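Local coordinates for glycerate dehydrogenase (Bacillus sp. 5mfcol3.1, PDB 6P2I), which probably reduces acyclic imino acids to amino acids with NADPH, intercepting the imines that a partner oxidase releases, at residues Ile3-Lys8 / Ile49-Ser54; Pro9-Ser14 / Ala282-Met287; Asn18-Tyr23 / Glu289-Ile294. All coordinates share one frame; numbering follows the deposited sequence.

Contact 1 of 3, residues Ile3-Lys8 / Ile49-Ser54; sequences ITYIDK and IVEWTS. With DAR (D-arginine), chain D.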
loop_
_atom_site.group_PDB
_atom_site.type_symbol
_atom_site.label_atom_id
_atom_site.label_comp_id
_atom_site.label_asym_id
_atom_site.label_seq_id
_atom_site.Cartn_x
_atom_site.Cartn_y
_atom_site.Cartn_z
ATOM N N ILE A 3 24.882 7.851 32.201
ATOM C CA ILE A 3 23.822 7.836 31.200
ATOM C C ILE A 3 23.033 6.553 31.406
ATOM O O ILE A 3 23.623 5.472 31.514
ATOM C CB ILE A 3 24.403 7.905 29.776
ATOM C CG1 ILE A 3 25.329 9.117 29.660
ATOM C CG2 ILE A 3 23.278 7.923 28.714
ATOM C CD1 ILE A 3 26.381 8.987 28.585
ATOM N N THR A 4 21.711 6.668 31.498
ATOM C CA THR A 4 20.873 5.520 31.830
ATOM C C THR A 4 19.692 5.431 30.880
ATOM O O THR A 4 18.873 6.353 30.816
ATOM C CB THR A 4 20.362 5.599 33.265
ATOM O OG1 THR A 4 21.473 5.695 34.160
ATOM C CG2 THR A 4 19.568 4.342 33.596
ATOM N N TYR A 5 19.601 4.318 30.161
ATOM C CA TYR A 5 18.396 3.967 29.410
ATOM C C TYR A 5 17.485 3.279 30.423
ATOM O O TYR A 5 17.738 2.141 30.835
ATOM C CB TYR A 5 18.763 3.078 28.226
ATOM C CG TYR A 5 17.798 3.059 27.042
ATOM C CD1 TYR A 5 16.452 2.763 27.216
ATOM C CD2 TYR A 5 18.248 3.307 25.754
ATOM C CE1 TYR A 5 15.563 2.717 26.128
ATOM C CE2 TYR A 5 17.369 3.270 24.660
ATOM C CZ TYR A 5 16.032 2.975 24.860
ATOM O OH TYR A 5 15.166 2.924 23.782
ATOM N N ILE A 6 16.447 3.988 30.880
ATOM C CA ILE A 6 15.752 3.564 32.097
ATOM C C ILE A 6 14.722 2.468 31.886
ATOM O O ILE A 6 14.210 1.930 32.874
ATOM C CB ILE A 6 15.057 4.747 32.799
ATOM C CG1 ILE A 6 13.853 5.238 31.988
ATOM C CG2 ILE A 6 16.066 5.855 33.107
ATOM C CD1 ILE A 6 12.957 6.209 32.778
ATOM N N ASP A 7 14.389 2.113 30.642
ATOM C CA ASP A 7 13.406 1.061 30.412
ATOM C C ASP A 7 13.769 0.318 29.130
ATOM O O ASP A 7 14.702 0.690 28.419
ATOM C CB ASP A 7 11.959 1.607 30.392
ATOM C CG ASP A 7 11.778 2.831 29.481
ATOM O OD1 ASP A 7 12.639 3.090 28.623
ATOM O OD2 ASP A 7 10.761 3.548 29.652
ATOM N N LYS A 8 13.043 -0.771 28.860
ATOM C CA LYS A 8 13.469 -1.795 27.903
ATOM C C LYS A 8 13.579 -1.266 26.479
ATOM O O LYS A 8 12.563 -0.915 25.865
ATOM C CB LYS A 8 12.495 -2.977 27.938
ATOM C CG LYS A 8 12.898 -4.162 27.085
ATOM C CD LYS A 8 12.048 -5.380 27.421
ATOM C CE LYS A 8 10.653 -5.274 26.818
ATOM N NZ LYS A 8 10.537 -5.950 25.490
ATOM N N ILE A 49 17.597 8.283 29.285
ATOM C CA ILE A 49 16.932 7.952 28.022
ATOM C C ILE A 49 15.686 7.152 28.367
ATOM O O ILE A 49 15.742 6.238 29.196
ATOM C CB ILE A 49 17.840 7.140 27.088
ATOM C CG1 ILE A 49 19.184 7.843 26.885
ATOM C CG2 ILE A 49 17.120 6.897 25.728
ATOM C CD1 ILE A 49 20.304 6.903 26.496
ATOM N N VAL A 50 14.563 7.479 27.735
ATOM C CA VAL A 50 13.301 6.845 28.087
ATOM C C VAL A 50 12.564 6.445 26.813
ATOM O O VAL A 50 12.622 7.153 25.799
ATOM C CB VAL A 50 12.441 7.773 28.971
ATOM C CG1 VAL A 50 12.074 9.060 28.221
ATOM C CG2 VAL A 50 11.201 7.051 29.466
ATOM N N GLU A 51 11.895 5.293 26.860
ATOM C CA GLU A 51 11.109 4.806 25.722
ATOM C C GLU A 51 9.644 4.572 26.047
ATOM O O GLU A 51 8.775 4.803 25.190
ATOM C CB GLU A 51 11.708 3.502 25.172
ATOM C CG GLU A 51 10.875 2.923 24.015
ATOM C CD GLU A 51 11.574 1.855 23.207
ATOM O OE1 GLU A 51 10.893 1.233 22.359
ATOM O OE2 GLU A 51 12.783 1.634 23.398
ATOM N N TRP A 52 9.335 4.127 27.270
ATOM C CA TRP A 52 8.002 3.644 27.610
ATOM C C TRP A 52 7.380 4.321 28.813
ATOM O O TRP A 52 6.154 4.278 28.956
ATOM C CB TRP A 52 8.034 2.140 27.922
ATOM C CG TRP A 52 8.624 1.290 26.852
ATOM C CD1 TRP A 52 9.916 0.839 26.767
ATOM C CD2 TRP A 52 7.941 0.780 25.705
ATOM N NE1 TRP A 52 10.066 0.067 25.635
ATOM C CE2 TRP A 52 8.869 0.024 24.966
ATOM C CE3 TRP A 52 6.627 0.897 25.231
ATOM C CZ2 TRP A 52 8.529 -0.618 23.769
ATOM C CZ3 TRP A 52 6.286 0.257 24.048
ATOM C CH2 TRP A 52 7.234 -0.496 23.334
ATOM N N THR A 53 8.171 4.903 29.700
ATOM C CA THR A 53 7.708 5.202 31.042
ATOM C C THR A 53 7.173 6.619 31.128
ATOM O O THR A 53 7.871 7.574 30.777
ATOM C CB THR A 53 8.850 4.994 32.036
ATOM O OG1 THR A 53 9.286 3.638 31.934
ATOM C CG2 THR A 53 8.409 5.296 33.464
ATOM N N SER A 54 5.945 6.747 31.620
ATOM C CA SER A 54 5.389 8.061 31.901
ATOM C C SER A 54 6.192 8.745 32.995
ATOM O O SER A 54 6.529 8.133 34.014
ATOM C CB SER A 54 3.929 7.934 32.321
ATOM O OG SER A 54 3.129 7.611 31.199
HETATM N N DAR D . 5.366 6.732 19.173
HETATM C CA DAR D . 6.299 6.775 18.047
HETATM C CB DAR D . 6.995 5.422 17.837
HETATM C CG DAR D . 7.861 4.987 19.024
HETATM C CD DAR D . 8.845 3.888 18.634
HETATM N NE DAR D . 9.799 3.491 19.669
HETATM C CZ DAR D . 11.115 3.615 19.473
HETATM N NH1 DAR D . 11.584 4.493 18.580
HETATM N NH2 DAR D . 11.981 2.872 20.163
HETATM C C DAR D . 7.281 7.921 18.212
HETATM O O DAR D . 8.442 7.877 17.757
HETATM O OXT DAR D . 6.885 8.921 18.809
#

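Contact 2 of 3, residues Pro9-Ser14 / Ala282-Met287; sequences PTYLPS and AREKNM. With DAR (D-arginine), chain D.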
loop_
_atom_site.group_PDB
_atom_site.type_symbol
_atom_site.label_atom_id
_atom_site.label_comp_id
_atom_site.label_asym_id
_atom_site.label_seq_id
_atom_site.Cartn_x
_atom_site.Cartn_y
_atom_site.Cartn_z
ATOM N N PRO A 9 14.779 -1.200 25.909
ATOM C CA PRO A 9 14.899 -0.676 24.545
ATOM C C PRO A 9 14.340 -1.663 23.535
ATOM O O PRO A 9 14.564 -2.874 23.631
ATOM C CB PRO A 9 16.409 -0.485 24.346
ATOM C CG PRO A 9 17.023 -0.626 25.732
ATOM C CD PRO A 9 16.090 -1.498 26.516
ATOM N N THR A 10 13.610 -1.131 22.558
ATOM C CA THR A 10 13.263 -1.953 21.406
ATOM C C THR A 10 14.514 -2.354 20.649
ATOM O O THR A 10 14.669 -3.518 20.247
ATOM C CB THR A 10 12.320 -1.197 20.487
ATOM O OG1 THR A 10 11.046 -1.076 21.124
ATOM C CG2 THR A 10 12.179 -1.956 19.155
ATOM N N TYR A 11 15.439 -1.411 20.487
ATOM C CA TYR A 11 16.629 -1.613 19.669
ATOM C C TYR A 11 17.787 -0.870 20.314
ATOM O O TYR A 11 17.692 0.335 20.561
ATOM C CB TYR A 11 16.374 -1.120 18.237
ATOM C CG TYR A 11 17.508 -1.367 17.272
ATOM C CD1 TYR A 11 17.943 -2.658 16.997
ATOM C CD2 TYR A 11 18.137 -0.308 16.626
ATOM C CE1 TYR A 11 18.987 -2.893 16.111
ATOM C CE2 TYR A 11 19.176 -0.529 15.735
ATOM C CZ TYR A 11 19.593 -1.817 15.481
ATOM O OH TYR A 11 20.619 -2.046 14.593
ATOM N N LEU A 12 18.862 -1.596 20.616
ATOM C CA LEU A 12 20.055 -1.014 21.224
ATOM C C LEU A 12 21.203 -1.973 20.960
ATOM O O LEU A 12 21.616 -2.742 21.840
ATOM C CB LEU A 12 19.866 -0.750 22.722
ATOM C CG LEU A 12 20.939 0.176 23.326
ATOM C CD1 LEU A 12 20.739 1.640 22.885
ATOM C CD2 LEU A 12 20.967 0.068 24.855
ATOM N N PRO A 13 21.741 -1.948 19.748
ATOM C CA PRO A 13 22.753 -2.931 19.362
ATOM C C PRO A 13 24.071 -2.662 20.062
ATOM O O PRO A 13 24.292 -1.598 20.646
ATOM C CB PRO A 13 22.868 -2.734 17.847
ATOM C CG PRO A 13 22.461 -1.308 17.630
ATOM C CD PRO A 13 21.410 -1.006 18.664
ATOM N N SER A 14 24.956 -3.663 19.984
ATOM C CA SER A 14 26.231 -3.605 20.691
ATOM C C SER A 14 27.033 -2.368 20.313
ATOM O O SER A 14 27.689 -1.765 21.173
ATOM C CB SER A 14 27.050 -4.862 20.404
ATOM O OG SER A 14 26.427 -6.012 20.949
ATOM N N ALA A 282 14.852 3.183 9.849
ATOM C CA ALA A 282 14.403 4.041 10.944
ATOM C C ALA A 282 15.103 3.691 12.253
ATOM O O ALA A 282 15.552 4.582 12.983
ATOM C CB ALA A 282 12.884 3.945 11.113
ATOM N N ARG A 283 15.189 2.402 12.587
ATOM C CA ARG A 283 15.774 2.072 13.886
ATOM C C ARG A 283 17.257 2.400 13.920
ATOM O O ARG A 283 17.785 2.745 14.981
ATOM C CB ARG A 283 15.523 0.598 14.231
ATOM C CG ARG A 283 16.326 -0.403 13.417
ATOM C CD ARG A 283 16.036 -1.825 13.866
ATOM N NE ARG A 283 16.961 -2.789 13.280
ATOM C CZ ARG A 283 16.981 -4.079 13.589
ATOM N NH1 ARG A 283 16.112 -4.574 14.468
ATOM N NH2 ARG A 283 17.866 -4.879 13.013
ATOM N N GLU A 284 17.944 2.330 12.778
ATOM C CA GLU A 284 19.338 2.765 12.753
ATOM C C GLU A 284 19.435 4.278 12.919
ATOM O O GLU A 284 20.247 4.775 13.710
ATOM C CB GLU A 284 20.025 2.309 11.465
ATOM C CG GLU A 284 21.504 1.979 11.651
ATOM C CD GLU A 284 21.748 0.775 12.564
ATOM O OE1 GLU A 284 20.802 -0.006 12.812
ATOM O OE2 GLU A 284 22.897 0.598 13.027
ATOM N N LYS A 285 18.615 5.028 12.179
ATOM C CA LYS A 285 18.594 6.477 12.342
ATOM C C LYS A 285 18.262 6.861 13.773
ATOM O O LYS A 285 18.777 7.859 14.287
ATOM C CB LYS A 285 17.579 7.105 11.387
ATOM C CG LYS A 285 18.087 7.256 9.973
ATOM C CD LYS A 285 16.930 7.661 9.045
ATOM C CE LYS A 285 17.412 8.300 7.765
ATOM N NZ LYS A 285 16.240 8.777 6.970
ATOM N N ASN A 286 17.386 6.086 14.424
ATOM C CA ASN A 286 17.030 6.346 15.815
ATOM C C ASN A 286 18.278 6.336 16.686
ATOM O O ASN A 286 18.439 7.187 17.572
ATOM C CB ASN A 286 16.017 5.285 16.265
ATOM C CG ASN A 286 15.190 5.681 17.498
ATOM O OD1 ASN A 286 14.323 4.907 17.925
ATOM N ND2 ASN A 286 15.454 6.854 18.079
ATOM N N MET A 287 19.184 5.391 16.420
ATOM C CA MET A 287 20.440 5.318 17.165
ATOM C C MET A 287 21.333 6.507 16.851
ATOM O O MET A 287 21.976 7.060 17.754
ATOM C CB MET A 287 21.161 4.009 16.843
ATOM C CG MET A 287 20.375 2.748 17.186
ATOM S SD MET A 287 19.997 2.601 18.949
ATOM C CE MET A 287 18.320 3.227 19.041
HETATM N N DAR D . 5.366 6.732 19.173
HETATM C CA DAR D . 6.299 6.775 18.047
HETATM C CB DAR D . 6.995 5.422 17.837
HETATM C CG DAR D . 7.861 4.987 19.024
HETATM C CD DAR D . 8.845 3.888 18.634
HETATM N NE DAR D . 9.799 3.491 19.669
HETATM C CZ DAR D . 11.115 3.615 19.473
HETATM N NH1 DAR D . 11.584 4.493 18.580
HETATM N NH2 DAR D . 11.981 2.872 20.163
HETATM C C DAR D . 7.281 7.921 18.212
HETATM O O DAR D . 8.442 7.877 17.757
HETATM O OXT DAR D . 6.885 8.921 18.809
#

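Contact 3 of 3, residues Asn18-Tyr23 / Glu289-Ile294; sequences NKINEY and ELIENI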
loop_
_atom_site.group_PDB
_atom_site.type_symbol
_atom_site.label_atom_id
_atom_site.label_comp_id
_atom_site.label_asym_id
_atom_site.label_seq_id
_atom_site.Cartn_x
_atom_site.Cartn_y
_atom_site.Cartn_z
ATOM N N ASN A 18 28.505 0.222 23.033
ATOM C CA ASN A 18 29.932 0.522 23.129
ATOM C C ASN A 18 30.192 2.010 22.920
ATOM O O ASN A 18 31.006 2.614 23.630
ATOM C CB ASN A 18 30.714 -0.299 22.102
ATOM C CG ASN A 18 30.665 -1.791 22.386
ATOM O OD1 ASN A 18 30.474 -2.208 23.527
ATOM N ND2 ASN A 18 30.852 -2.603 21.346
ATOM N N LYS A 19 29.496 2.618 21.957
ATOM C CA LYS A 19 29.697 4.041 21.700
ATOM C C LYS A 19 29.292 4.890 22.904
ATOM O O LYS A 19 30.011 5.818 23.294
ATOM C CB LYS A 19 28.913 4.454 20.452
ATOM C CG LYS A 19 28.927 5.947 20.181
ATOM C CD LYS A 19 30.330 6.436 19.904
ATOM C CE LYS A 19 30.640 6.378 18.428
ATOM N NZ LYS A 19 29.863 7.390 17.661
ATOM N N ILE A 20 28.146 4.594 23.513
ATOM C CA ILE A 20 27.704 5.465 24.594
ATOM C C ILE A 20 28.612 5.308 25.811
ATOM O O ILE A 20 28.856 6.274 26.548
ATOM C CB ILE A 20 26.226 5.192 24.914
ATOM C CG1 ILE A 20 25.371 5.561 23.698
ATOM C CG2 ILE A 20 25.775 6.004 26.128
ATOM C CD1 ILE A 20 23.884 5.294 23.891
ATOM N N ASN A 21 29.164 4.111 26.026
ATOM C CA ASN A 21 30.134 3.949 27.103
ATOM C C ASN A 21 31.412 4.748 26.850
ATOM O O ASN A 21 32.216 4.911 27.771
ATOM C CB ASN A 21 30.449 2.460 27.291
ATOM C CG ASN A 21 29.464 1.770 28.226
ATOM O OD1 ASN A 21 29.271 2.202 29.358
ATOM N ND2 ASN A 21 28.826 0.706 27.748
ATOM N N GLU A 22 31.616 5.265 25.626
ATOM C CA GLU A 22 32.740 6.178 25.420
ATOM C C GLU A 22 32.485 7.537 26.065
ATOM O O GLU A 22 33.438 8.252 26.397
ATOM C CB GLU A 22 33.016 6.381 23.930
ATOM C CG GLU A 22 33.471 5.143 23.201
ATOM C CD GLU A 22 33.509 5.338 21.683
ATOM O OE1 GLU A 22 33.488 4.323 20.960
ATOM O OE2 GLU A 22 33.569 6.503 21.216
ATOM N N TYR A 23 31.214 7.920 26.213
ATOM C CA TYR A 23 30.836 9.228 26.737
ATOM C C TYR A 23 30.678 9.253 28.248
ATOM O O TYR A 23 30.752 10.330 28.844
ATOM C CB TYR A 23 29.519 9.688 26.106
ATOM C CG TYR A 23 29.608 9.950 24.621
ATOM C CD1 TYR A 23 30.405 10.974 24.127
ATOM C CD2 TYR A 23 28.899 9.173 23.712
ATOM C CE1 TYR A 23 30.493 11.222 22.762
ATOM C CE2 TYR A 23 28.983 9.412 22.345
ATOM C CZ TYR A 23 29.779 10.437 21.880
ATOM O OH TYR A 23 29.858 10.677 20.524
ATOM N N GLU A 289 20.390 9.479 16.030
ATOM C CA GLU A 289 19.823 10.652 16.697
ATOM C C GLU A 289 20.087 10.617 18.194
ATOM O O GLU A 289 20.439 11.640 18.790
ATOM C CB GLU A 289 18.320 10.749 16.431
ATOM C CG GLU A 289 18.015 11.243 15.009
ATOM C CD GLU A 289 16.530 11.431 14.716
ATOM O OE1 GLU A 289 15.693 10.752 15.338
ATOM O OE2 GLU A 289 16.210 12.252 13.830
ATOM N N LEU A 290 19.916 9.452 18.814
ATOM C CA LEU A 290 20.229 9.307 20.232
ATOM C C LEU A 290 21.671 9.712 20.514
ATOM O O LEU A 290 21.952 10.445 21.474
ATOM C CB LEU A 290 19.986 7.859 20.655
ATOM C CG LEU A 290 20.532 7.479 22.025
ATOM C CD1 LEU A 290 19.851 8.284 23.115
ATOM C CD2 LEU A 290 20.358 6.002 22.253
ATOM N N ILE A 291 22.598 9.244 19.679
ATOM C CA ILE A 291 24.011 9.534 19.891
ATOM C C ILE A 291 24.291 11.004 19.618
ATOM O O ILE A 291 25.083 11.641 20.323
ATOM C CB ILE A 291 24.885 8.607 19.027
ATOM C CG1 ILE A 291 24.840 7.188 19.591
ATOM C CG2 ILE A 291 26.325 9.111 18.939
ATOM C CD1 ILE A 291 25.249 6.109 18.602
ATOM N N GLU A 292 23.644 11.567 18.595
ATOM C CA GLU A 292 23.831 12.983 18.312
ATOM C C GLU A 292 23.332 13.840 19.464
ATOM O O GLU A 292 23.952 14.853 19.806
ATOM C CB GLU A 292 23.118 13.374 17.023
ATOM C CG GLU A 292 23.227 14.850 16.736
ATOM C CD GLU A 292 22.643 15.217 15.390
ATOM O OE1 GLU A 292 21.952 14.360 14.794
ATOM O OE2 GLU A 292 22.879 16.356 14.932
ATOM N N ASN A 293 22.222 13.443 20.082
ATOM C CA ASN A 293 21.741 14.161 21.259
ATOM C C ASN A 293 22.785 14.165 22.367
ATOM O O ASN A 293 23.049 15.206 22.988
ATOM C CB ASN A 293 20.437 13.541 21.756
ATOM C CG ASN A 293 19.246 13.974 20.927
ATOM O OD1 ASN A 293 19.266 15.046 20.320
ATOM N ND2 ASN A 293 18.201 13.150 20.900
ATOM N N ILE A 294 23.376 13.000 22.647
ATOM C CA ILE A 294 24.349 12.899 23.738
ATOM C C ILE A 294 25.590 13.722 23.421
ATOM O O ILE A 294 26.051 14.528 24.240
ATOM C CB ILE A 294 24.705 11.425 23.998
ATOM C CG1 ILE A 294 23.464 10.681 24.516
ATOM C CG2 ILE A 294 25.882 11.327 24.956
ATOM C CD1 ILE A 294 23.600 9.160 24.541
#

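Contact 1 of 3, residues Ile3-Lys8 / Ile49-Ser54
Tyr5 and Ile49 pair as neighbours on parallel strands, where Thr4 O accepts from Ile49 N (2.8 Å) and Ile49 O from Ile6 N (2.9 Å), before both chains leave the sheet as loops. The branched Ile49 suits the strand: its CG2 sits over one face of the Tyr5 ring, a CH-pi contact 3.9 Å from the centroid, and its CD1 reaches Ile3 CG2. Beyond the strand ends, Asp7 works as an acceptor for a turning backbone. With CG tucked between the backbone N and the carbonyl carbon (chi1 49°), Asp7 OD1 takes Glu51 N on the syn lone pair, while Asp7 OD2 accepts from Trp52 N, which comes from above the carboxylate plane (2.8 Å), and from Thr53 OG1 on the anti side (2.7 Å). Trp52 NE1 adds a bond to Lys8 O (2.7 Å) that lies in the indole plane. Tyr5 OH donates to the anti side of Glu51 OE2 (2.7 Å). A phenylalanine here would probably leave OE2 without this donor and the carboxylate freer to turn. With OE2 so held, Glu51 OE1 is presented to Thr10 OG1 and, at 2.9 Å, to NH2 of D-arginine, consistent with an acidic group suited to a cationic guanidinium.

Contact 2 of 3, residues Pro9-Ser14 / Ala282-Met287
Tyr11 lies against Arg283, Glu284 and Met287, joining the loop between strand 2-5 and helix 14-23 to the C-terminal helix 280-298, within the substrate-binding domain of a D-2-hydroxyacid dehydrogenase fold. Stacking dominates. The guanidinium of Arg283 lies flat on the Tyr11 ring, planes 7° apart and centres 4.0 Å apart, and Arg283 CD stands 3.6 Å above the ring centroid as a CH-pi contact. Because CG of Arg283 stands between its backbone N and carbonyl carbon (chi1 72°) and the chain then runs extended to NE, the methylene carbons and the guanidinium follow the ring together. Pro13 CD covers the opposite face, so the aromatic ring is sandwiched, a place that suits a flat group. Arg283 NH1 has a further partner in Tyr278 OH, which probably helps fix the guanidinium against the ring.

Polar contact comes at the ring's edge, where Tyr11 OH donates to the syn lone pair of Glu284 OE1 (2.7 Å). The other carboxylate oxygen accepts from Trp15 NE1, so Glu284 is held through both carboxylate oxygens.

Apolar contact is made by Met287, whose flexible, bent chain fits between unlike neighbours. Met287 CG touches Tyr11 CE2 (3.8 Å), the sulfur approaches the ring obliquely as a Met-aromatic contact, and Met287 SD also meets Pro13 CD (3.9 Å) and Leu12 CD1 (4.1 Å).

Three residues on from Arg283 along the helix, Asn286 reaches into the pocket: with ND2 bonded to Ile72 O, the amide is turned to offer Asn286 OD1 to NH1 of D-arginine, in a bond of 2.8 Å that is nearly straight at 171°.

Contact 3 of 3, residues Asn18-Tyr23 / Glu289-Ile294
Ile20 meets Leu290 and Ile294 through its far methyl: Ile20 CD1 lies 4.0 Å from Leu290 CD2 and 3.9 Å from Ile294 CD1, and with each partner the side chains cross at about a right angle. Ile20, Ile291 and Ile294 share one conformation, CG1 anti to the carbonyl carbon and CG2 anti to the backbone N, which isoleucine commonly takes in a helix. It gives each isoleucine two separate branches to touch with. Ile294 uses both, sending CD1 to Ile20 and laying Ile294 CG2 beside Tyr23 CD2 (3.9 Å). Ile291 divides its branches as well, and Ile291 CD1 meets Lys19 CG (4.0 Å).

The segments 18-23 and 289-294 run almost parallel, their axes 6° apart in direction and 10.9 Å apart at closest approach. They lie on the same face of a five-stranded parallel sheet: Ile20 reaches Ile3 of strand 2-5, and Leu290 and Ile294 reach Ile70 of strand 68-71. In D-2-hydroxyacid dehydrogenases the chain's C-terminal helix returns in this way to the domain built by the N-terminal part; here 265 residues separate the segments 18-23 and 289-294.

Leu290 sets its CG anti to the backbone N (chi1 168°), which sends CD2 to the inner side of the interface, where Ile20 is buried. Lys19 and Tyr23 flank the more open side, each pairing a greasy portion with a polar end. Lys19 bends at three successive torsions, so that its chain curls beside Ile291 and Lys19 NZ stops 4.1 Å from Ile291 CG2. Tyr23, with CG beside its own backbone N (chi1 -66°), brings its CD2 side obliquely against Ile294 CG2 and places Tyr23 OH within 4.2 Å of Ile291 CG2.

In the fold
Contacts 1 and 2 meet at the ligand, their centres about 13 Å apart: Glu51 from the first and Asn286 from the second grip different nitrogens of the D-arginine guanidinium. Glu51 OE1 and Thr10 OG1, 2.6 Å apart in a probable hydrogen bond, tie the two loops together beside it. Contact 3 lies about 12 Å from contact 2, centre to centre, further along helix 280-298, so one helix serves both the pocket and the core. It packs against contact 1 on the face of the sheet that carries Ile49, with Ile49 CD1 3.7 Å from Leu290 CD1 and Ile3 CD1 3.9 Å from Ile20 CG2. The nearest atoms of the Leu290 side chain and D-arginine are about 9 Å apart.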